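Local atomic coordinates of secreted protein (Streptomyces lividans TK24, PDB entry 5LXZ), a protein that probably acts as a copper-radical oxidase of the galactose oxidase-like AA5 family, working at a mononuclear copper site. Residues 240-252 with 261-273. The protein carries 1 engineered substitution. Residues are numbered along the deposited sequence; the frame is centred on the assembly and turned at random. Where two conformers were deposited one is given.
Sequences DPMHEARAYPTLT and SVSGLDDIGQLVP. Engineered in segment 240-252: Ala247 (natural residue Trp). With CU (copper (II) ion), chain B; EDO (1,2-ethanediol), chain P.
Arg246 lays its CB, CG and CD along Ser263 O and ends on the same carbonyl: NH1 donates to Ser263 O at 2.9 Å with an N-H...O angle of 164°, and the acceptor lies only 5° out of the guanidinium plane. CG stands anti to the carbonyl carbon (chi1 -52°) and the chain then runs straight to NE, which carries the group past Ser263. Ser261 OG sits over one guanidinium face, 3.3 Å from Arg246 NE but at an angle too poor for a bond; Met242 SD and Leu251 CD1 also close on this hydroxyl. NH2 turns to Glu277 in a salt bridge and to Lys275 O. With an alanine in place of Arg246, Ser263 O would probably lose this donor and Glu277 its cationic mate.

Two antiparallel hydrogen-bonded pairs flank this packing, Thr250 with Val262 in the kelch hairpin and Ala247, engineered from Trp, with Leu265. In the latter, Ala247 N reaches Leu265 O in the carbonyl plane at 2.9 Å. Gly264 CA presses against Ala247 O at 3.0 Å; a beta carbon would collide with Arg246 CB, and Gly264 N is buried without a partner.

Toward the partly exposed side, contact thins to Ala245 CB against Asp267 CB at 4.0 Å and Glu244 OE1 beside Val272 CG1, while Glu244 OE2 bonds Tyr288 OH. Asp266 OD1 accepts Ile268 N, making an Asx turn, and Gln270 N from the opposite carboxylate face.

Tyr248 OH binds copper at 2.1 Å, alongside His461, His548 and a water; Tyr460 completes the site. Backbone and Arg246 bonds are consistent with a well-fixed loop presenting Tyr248.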
ATOM      1  N   ASP A 240       5.511   7.244  20.480  1.00  9.43           N
ATOM      2  CA  ASP A 240       5.267   8.672  20.212  1.00 10.29           C
ATOM      3  C   ASP A 240       4.437   8.844  18.946  1.00  9.97           C
ATOM      4  O   ASP A 240       4.700   8.135  17.950  1.00  9.56           O
ATOM      5  CB  ASP A 240       6.558   9.452  20.005  1.00 11.79           C
ATOM      6  CG  ASP A 240       7.302   9.737  21.275  1.00 14.45           C
ATOM      7  OD1 ASP A 240       6.971   9.167  22.356  1.00 16.74           O
ATOM      8  OD2 ASP A 240       8.303  10.475  21.129  1.00 15.16           O
ATOM      9  N   PRO A 241       3.484   9.784  18.962  1.00  9.88           N
ATOM     10  CA  PRO A 241       2.803  10.107  17.716  1.00 10.12           C
ATOM     11  C   PRO A 241       3.745  10.808  16.731  1.00  9.68           C
ATOM     12  O   PRO A 241       4.730  11.426  17.119  1.00  9.32           O
ATOM     13  CB  PRO A 241       1.726  11.076  18.167  1.00 10.51           C
ATOM     14  CG  PRO A 241       2.312  11.789  19.362  1.00 11.17           C
ATOM     15  CD  PRO A 241       3.038  10.686  20.064  1.00 10.67           C
ATOM     16  N   MET A 242       3.434  10.685  15.446  1.00  9.23           N
ATOM     17  CA  MET A 242       4.109  11.465  14.438  1.00  9.26           C
ATOM     18  C   MET A 242       3.864  12.966  14.649  1.00  9.88           C
ATOM     19  O   MET A 242       2.881  13.372  15.282  1.00 10.91           O
ATOM     20  CB  MET A 242       3.613  11.092  13.035  1.00  9.24           C
ATOM     21  CG  MET A 242       3.967   9.691  12.679  1.00  8.75           C
ATOM     22  SD  MET A 242       3.412   9.234  11.023  1.00  8.91           S
ATOM     23  CE  MET A 242       1.645   9.399  11.204  1.00  9.41           C
ATOM     24  N   HIS A 243       4.761  13.781  14.113  1.00  9.68           N
ATOM     25  CA  HIS A 243       4.511  15.222  14.072  1.00 11.75           C
ATOM     26  C   HIS A 243       3.342  15.571  13.173  1.00 11.38           C
ATOM     27  O   HIS A 243       2.518  16.423  13.498  1.00 12.48           O
ATOM     28  CB  HIS A 243       5.768  15.940  13.628  1.00 12.80           C
ATOM     29  CG  HIS A 243       6.908  15.772  14.574  1.00 14.40           C
ATOM     30  ND1 HIS A 243       7.077  16.587  15.670  1.00 16.66           N
ATOM     31  CD2 HIS A 243       7.905  14.867  14.619  1.00 15.05           C
ATOM     32  CE1 HIS A 243       8.144  16.190  16.339  1.00 16.05           C
ATOM     33  NE2 HIS A 243       8.671  15.160  15.716  1.00 17.44           N
ATOM     34  N   GLU A 244       3.283  14.925  12.001  1.00  9.97           N
ATOM     35  CA  GLU A 244       2.222  15.143  11.039  1.00 10.41           C
ATOM     36  C   GLU A 244       1.106  14.125  11.177  1.00  9.61           C
ATOM     37  O   GLU A 244       1.354  12.945  11.373  1.00  9.62           O
ATOM     38  CB  GLU A 244       2.765  15.048   9.626  1.00 10.51           C
ATOM     39  CG  GLU A 244       3.829  16.068   9.287  1.00 11.68           C
ATOM     40  CD  GLU A 244       3.280  17.484   9.176  1.00 12.79           C
ATOM     41  OE1 GLU A 244       2.145  17.660   8.667  1.00 14.58           O
ATOM     42  OE2 GLU A 244       4.004  18.444   9.563  1.00 14.03           O
ATOM     43  N   ALA A 245      -0.133  14.585  11.060  1.00  9.57           N
ATOM     44  CA  ALA A 245      -1.278  13.711  10.887  1.00  9.11           C
ATOM     45  C   ALA A 245      -1.211  13.159   9.466  1.00  8.82           C
ATOM     46  O   ALA A 245      -0.937  13.913   8.528  1.00  9.33           O
ATOM     47  CB  ALA A 245      -2.547  14.491  11.093  1.00 10.04           C
ATOM     48  N   ARG A 246      -1.414  11.848   9.323  1.00  7.87           N
ATOM     49  CA  ARG A 246      -1.288  11.202   8.022  1.00  7.65           C
ATOM     50  C   ARG A 246      -2.292  10.079   7.880  1.00  7.91           C
ATOM     51  O   ARG A 246      -2.203   9.082   8.569  1.00  9.14           O
ATOM     52  CB  ARG A 246       0.118  10.624   7.810  1.00  7.70           C
ATOM     53  CG  ARG A 246       1.278  11.591   8.050  1.00  7.58           C
ATOM     54  CD  ARG A 246       2.579  10.788   7.909  1.00  7.63           C
ATOM     55  NE  ARG A 246       3.700  11.601   8.322  1.00  7.24           N
ATOM     56  CZ  ARG A 246       4.394  12.426   7.532  1.00  7.39           C
ATOM     57  NH1 ARG A 246       4.181  12.512   6.245  1.00  7.36           N
ATOM     58  NH2 ARG A 246       5.375  13.181   8.024  1.00  7.84           N
ATOM     59  N   ALA A 247      -3.246  10.256   6.970  1.00  8.03           N
ATOM     60  CA  ALA A 247      -4.015   9.162   6.411  1.00  7.85           C
ATOM     61  C   ALA A 247      -3.316   8.729   5.150  1.00  7.37           C
ATOM     62  O   ALA A 247      -3.093   9.534   4.241  1.00  8.11           O
ATOM     63  CB  ALA A 247      -5.456   9.560   6.079  1.00  8.02           C
ATOM     64  N   TYR A 248      -2.979   7.440   5.073  1.00  7.45           N
ATOM     65  CA  TYR A 248      -2.347   6.803   3.901  0.70  7.97           C
ATOM     66  C   TYR A 248      -0.853   7.129   3.722  1.00  6.85           C
ATOM     67  O   TYR A 248      -0.371   7.363   2.603  1.00  7.04           O
ATOM     68  CB  TYR A 248      -3.057   7.140   2.600  0.70  9.08           C
ATOM     69  CG  TYR A 248      -4.405   6.593   2.366  0.70 11.33           C
ATOM     70  CD1 TYR A 248      -5.092   5.833   3.307  0.70 12.41           C
ATOM     71  CD2 TYR A 248      -4.962   6.797   1.119  0.70 13.80           C
ATOM     72  CE1 TYR A 248      -6.341   5.340   3.003  0.70 14.84           C
ATOM     73  CE2 TYR A 248      -6.198   6.332   0.831  0.70 15.60           C
ATOM     74  CZ  TYR A 248      -6.876   5.605   1.759  0.70 15.91           C
ATOM     75  OH  TYR A 248      -8.094   5.161   1.359  0.70 20.85           O
ATOM     76  N   PRO A 249      -0.070   7.140   4.801  1.00  6.30           N
ATOM     77  CA  PRO A 249       1.365   7.298   4.625  1.00  6.31           C
ATOM     78  C   PRO A 249       2.055   5.965   4.221  1.00  6.09           C
ATOM     79  O   PRO A 249       1.553   4.871   4.533  1.00  6.06           O
ATOM     80  CB  PRO A 249       1.814   7.711   6.010  1.00  6.38           C
ATOM     81  CG  PRO A 249       0.977   6.881   6.884  1.00  6.28           C
ATOM     82  CD  PRO A 249      -0.386   6.834   6.203  1.00  6.42           C
ATOM     83  N   THR A 250       3.210   6.087   3.558  1.00  5.92           N
ATOM     84  CA  THR A 250       4.107   4.932   3.488  1.00  6.04           C
ATOM     85  C   THR A 250       5.119   5.017   4.590  1.00  6.07           C
ATOM     86  O   THR A 250       5.694   6.078   4.813  1.00  6.17           O
ATOM     87  CB  THR A 250       4.805   4.868   2.128  1.00  6.29           C
ATOM     88  OG1 THR A 250       3.833   4.387   1.191  1.00  6.51           O
ATOM     89  CG2 THR A 250       5.980   3.914   2.096  1.00  6.48           C
ATOM     90  N   LEU A 251       5.335   3.873   5.256  1.00  6.33           N
ATOM     91  CA  LEU A 251       6.445   3.688   6.184  1.00  6.89           C
ATOM     92  C   LEU A 251       7.425   2.732   5.555  1.00  6.89           C
ATOM     93  O   LEU A 251       7.014   1.645   5.130  1.00  7.50           O
ATOM     94  CB  LEU A 251       5.926   3.096   7.482  1.00  7.05           C
ATOM     95  CG  LEU A 251       5.493   4.099   8.559  1.00  8.52           C
ATOM     96  CD1 LEU A 251       4.483   5.084   8.135  1.00  9.33           C
ATOM     97  CD2 LEU A 251       5.009   3.292   9.779  1.00  8.81           C
ATOM     98  N   THR A 252       8.675   3.101   5.454  1.00  7.09           N
ATOM     99  CA  THR A 252       9.664   2.251   4.790  1.00  7.54           C
ATOM    100  C   THR A 252      11.000   2.317   5.518  1.00  7.58           C
ATOM    101  O   THR A 252      11.402   3.362   6.000  1.00  7.26           O
ATOM    102  CB  THR A 252       9.757   2.631   3.285  1.00  8.30           C
ATOM    103  OG1 THR A 252      10.411   1.580   2.569  1.00  9.34           O
ATOM    104  CG2 THR A 252      10.414   3.926   3.039  1.00  8.80           C
ATOM    105  N   SER A 261       8.599   7.926   7.241  1.00  6.55           N
ATOM    106  CA  SER A 261       7.162   8.115   6.986  1.00  6.58           C
ATOM    107  C   SER A 261       6.981   9.250   5.985  1.00  6.92           C
ATOM    108  O   SER A 261       7.515  10.344   6.183  1.00  6.87           O
ATOM    109  CB  SER A 261       6.456   8.398   8.257  1.00  7.44           C
ATOM    110  OG  SER A 261       5.094   8.579   7.973  1.00  8.68           O
ATOM    111  N   VAL A 262       6.283   8.931   4.893  1.00  6.34           N
ATOM    112  CA  VAL A 262       6.115   9.804   3.751  1.00  6.86           C
ATOM    113  C   VAL A 262       4.661   9.957   3.398  1.00  6.77           C
ATOM    114  O   VAL A 262       3.909   8.974   3.288  1.00  7.00           O
ATOM    115  CB  VAL A 262       6.877   9.250   2.539  1.00  7.16           C
ATOM    116  CG1 VAL A 262       6.797  10.139   1.330  1.00  7.86           C
ATOM    117  CG2 VAL A 262       8.340   9.075   2.926  1.00  7.39           C
ATOM    118  N   SER A 263       4.309  11.208   3.130  1.00  6.69           N
ATOM    119  CA  SER A 263       3.013  11.558   2.549  1.00  7.31           C
ATOM    120  C   SER A 263       1.863  11.312   3.504  1.00  7.53           C
ATOM    121  O   SER A 263       2.038  11.307   4.717  1.00  7.52           O
ATOM    122  CB  SER A 263       2.833  10.909   1.164  1.00  7.93           C
ATOM    123  OG  SER A 263       1.738  11.553   0.466  1.00  9.61           O
ATOM    124  N   GLY A 264       0.665  11.191   2.960  1.00  7.25           N
ATOM    125  CA  GLY A 264      -0.562  11.098   3.697  1.00  7.68           C
ATOM    126  C   GLY A 264      -1.392  12.379   3.622  1.00  8.56           C
ATOM    127  O   GLY A 264      -0.930  13.403   3.140  1.00 10.28           O
ATOM    128  N   LEU A 265      -2.636  12.259   4.004  1.00  9.12           N
ATOM    129  CA  LEU A 265      -3.531  13.401   4.137  1.00  9.86           C
ATOM    130  C   LEU A 265      -3.492  13.870   5.565  1.00 10.95           C
ATOM    131  O   LEU A 265      -3.578  13.082   6.503  1.00 10.97           O
ATOM    132  CB  LEU A 265      -4.948  13.017   3.738  1.00 10.56           C
ATOM    133  CG  LEU A 265      -5.102  12.444   2.333  1.00 11.63           C
ATOM    134  CD1 LEU A 265      -6.569  12.073   2.119  1.00 13.22           C
ATOM    135  CD2 LEU A 265      -4.663  13.459   1.313  1.00 13.09           C
ATOM    136  N   ASP A 266      -3.505  15.186   5.719  1.00 11.98           N
ATOM    137  CA  ASP A 266      -3.468  15.801   7.023  1.00 13.90           C
ATOM    138  C   ASP A 266      -4.836  15.858   7.717  1.00 14.50           C
ATOM    139  O   ASP A 266      -5.798  15.267   7.281  1.00 13.44           O
ATOM    140  CB  ASP A 266      -2.795  17.166   6.884  1.00 15.54           C
ATOM    141  CG  ASP A 266      -3.732  18.256   6.442  1.00 18.53           C
ATOM    142  OD1 ASP A 266      -4.956  18.032   6.236  1.00 17.38           O
ATOM    143  OD2 ASP A 266      -3.209  19.382   6.332  1.00 22.51           O
ATOM    144  N   ASP A 267      -4.913  16.588   8.832  1.00 15.54           N
ATOM    145  CA  ASP A 267      -6.074  16.493   9.708  1.00 17.77           C
ATOM    146  C   ASP A 267      -7.299  17.224   9.177  1.00 16.68           C
ATOM    147  O   ASP A 267      -8.366  17.090   9.758  1.00 18.71           O
ATOM    148  CB  ASP A 267      -5.741  16.923  11.138  1.00 20.34           C
ATOM    149  CG  ASP A 267      -5.448  18.402  11.278  1.00 24.06           C
ATOM    150  OD1 ASP A 267      -5.524  19.194  10.306  1.00 26.56           O
ATOM    151  OD2 ASP A 267      -5.126  18.757  12.429  1.00 29.68           O
ATOM    152  N   ILE A 268      -7.151  17.961   8.080  1.00 16.10           N
ATOM    153  CA  ILE A 268      -8.327  18.483   7.364  1.00 17.27           C
ATOM    154  C   ILE A 268      -8.412  17.997   5.929  1.00 16.23           C
ATOM    155  O   ILE A 268      -9.159  18.537   5.127  1.00 17.57           O
ATOM    156  CB  ILE A 268      -8.454  20.017   7.495  1.00 18.31           C
ATOM    157  CG1 ILE A 268      -7.276  20.719   6.831  1.00 18.53           C
ATOM    158  CG2 ILE A 268      -8.602  20.395   8.965  1.00 20.42           C
ATOM    159  CD1 ILE A 268      -7.489  22.211   6.665  1.00 19.50           C
ATOM    160  N   GLY A 269      -7.709  16.920   5.603  1.00 13.76           N
ATOM    161  CA  GLY A 269      -7.798  16.306   4.299  1.00 13.84           C
ATOM    162  C   GLY A 269      -6.913  16.865   3.201  1.00 14.80           C
ATOM    163  O   GLY A 269      -7.113  16.499   2.062  1.00 17.44           O
ATOM    164  N   GLN A 270      -5.950  17.712   3.564  1.00 14.97           N
ATOM    165  CA  GLN A 270      -4.970  18.288   2.626  1.00 15.14           C
ATOM    166  C   GLN A 270      -3.788  17.285   2.517  1.00 13.20           C
ATOM    167  O   GLN A 270      -3.428  16.707   3.500  1.00 12.28           O
ATOM    168  CB  GLN A 270      -4.388  19.611   3.160  1.00 17.78           C
ATOM    169  CG  GLN A 270      -5.355  20.668   3.714  1.00 19.60           C
ATOM    170  CD  GLN A 270      -4.653  21.906   4.354  1.00 21.03           C
ATOM    171  OE1 GLN A 270      -4.623  22.982   3.737  1.00 23.09           O
ATOM    172  NE2 GLN A 270      -4.135  21.769   5.584  1.00 22.51           N
ATOM    173  N   LEU A 271      -3.165  17.165   1.365  1.00 12.71           N
ATOM    174  CA  LEU A 271      -1.901  16.363   1.256  1.00 12.19           C
ATOM    175  C   LEU A 271      -0.835  16.965   2.147  1.00 13.01           C
ATOM    176  O   LEU A 271      -0.655  18.185   2.186  1.00 15.36           O
ATOM    177  CB  LEU A 271      -1.392  16.301  -0.173  1.00 12.41           C
ATOM    178  CG  LEU A 271      -0.305  15.237  -0.399  1.00 13.42           C
ATOM    179  CD1 LEU A 271      -0.849  13.830  -0.542  1.00 14.25           C
ATOM    180  CD2 LEU A 271       0.484  15.578  -1.632  1.00 14.19           C
ATOM    181  N   VAL A 272      -0.142  16.124   2.907  1.00 10.81           N
ATOM    182  CA  VAL A 272       1.009  16.600   3.672  1.00 11.67           C
ATOM    183  C   VAL A 272       2.017  17.054   2.613  1.00 12.22           C
ATOM    184  O   VAL A 272       2.344  16.303   1.687  1.00 12.56           O
ATOM    185  CB  VAL A 272       1.550  15.497   4.559  1.00 11.38           C
ATOM    186  CG1 VAL A 272       2.863  15.955   5.207  1.00 11.45           C
ATOM    187  CG2 VAL A 272       0.537  15.127   5.620  1.00 11.90           C
ATOM    188  N   PRO A 273       2.509  18.298   2.719  1.00 12.81           N
ATOM    189  CA  PRO A 273       3.283  18.881   1.620  1.00 12.68           C
ATOM    190  C   PRO A 273       4.760  18.519   1.655  1.00 13.17           C
ATOM    191  O   PRO A 273       5.646  19.397   1.761  1.00 13.52           O
ATOM    192  CB  PRO A 273       3.058  20.399   1.829  1.00 13.65           C
ATOM    193  CG  PRO A 273       2.960  20.522   3.301  1.00 13.65           C
ATOM    194  CD  PRO A 273       2.193  19.301   3.751  1.00 13.00           C
TER
HETATM  195 CU    CU B 701      -8.458   3.145   1.577  0.70  8.81          CU
HETATM  196  C1  EDO P 715       2.063   1.167   3.480  1.00 19.36           C
HETATM  197  O1  EDO P 715       1.649   0.429   4.642  1.00 21.21           O
HETATM  198  C2  EDO P 715       3.547   1.137   3.383  1.00 19.35           C
HETATM  199  O2  EDO P 715       3.969   1.398   4.727  1.00 15.27           O
HETATM  200  O   HOH W   1     -10.074   4.544   2.026  0.70 16.96           O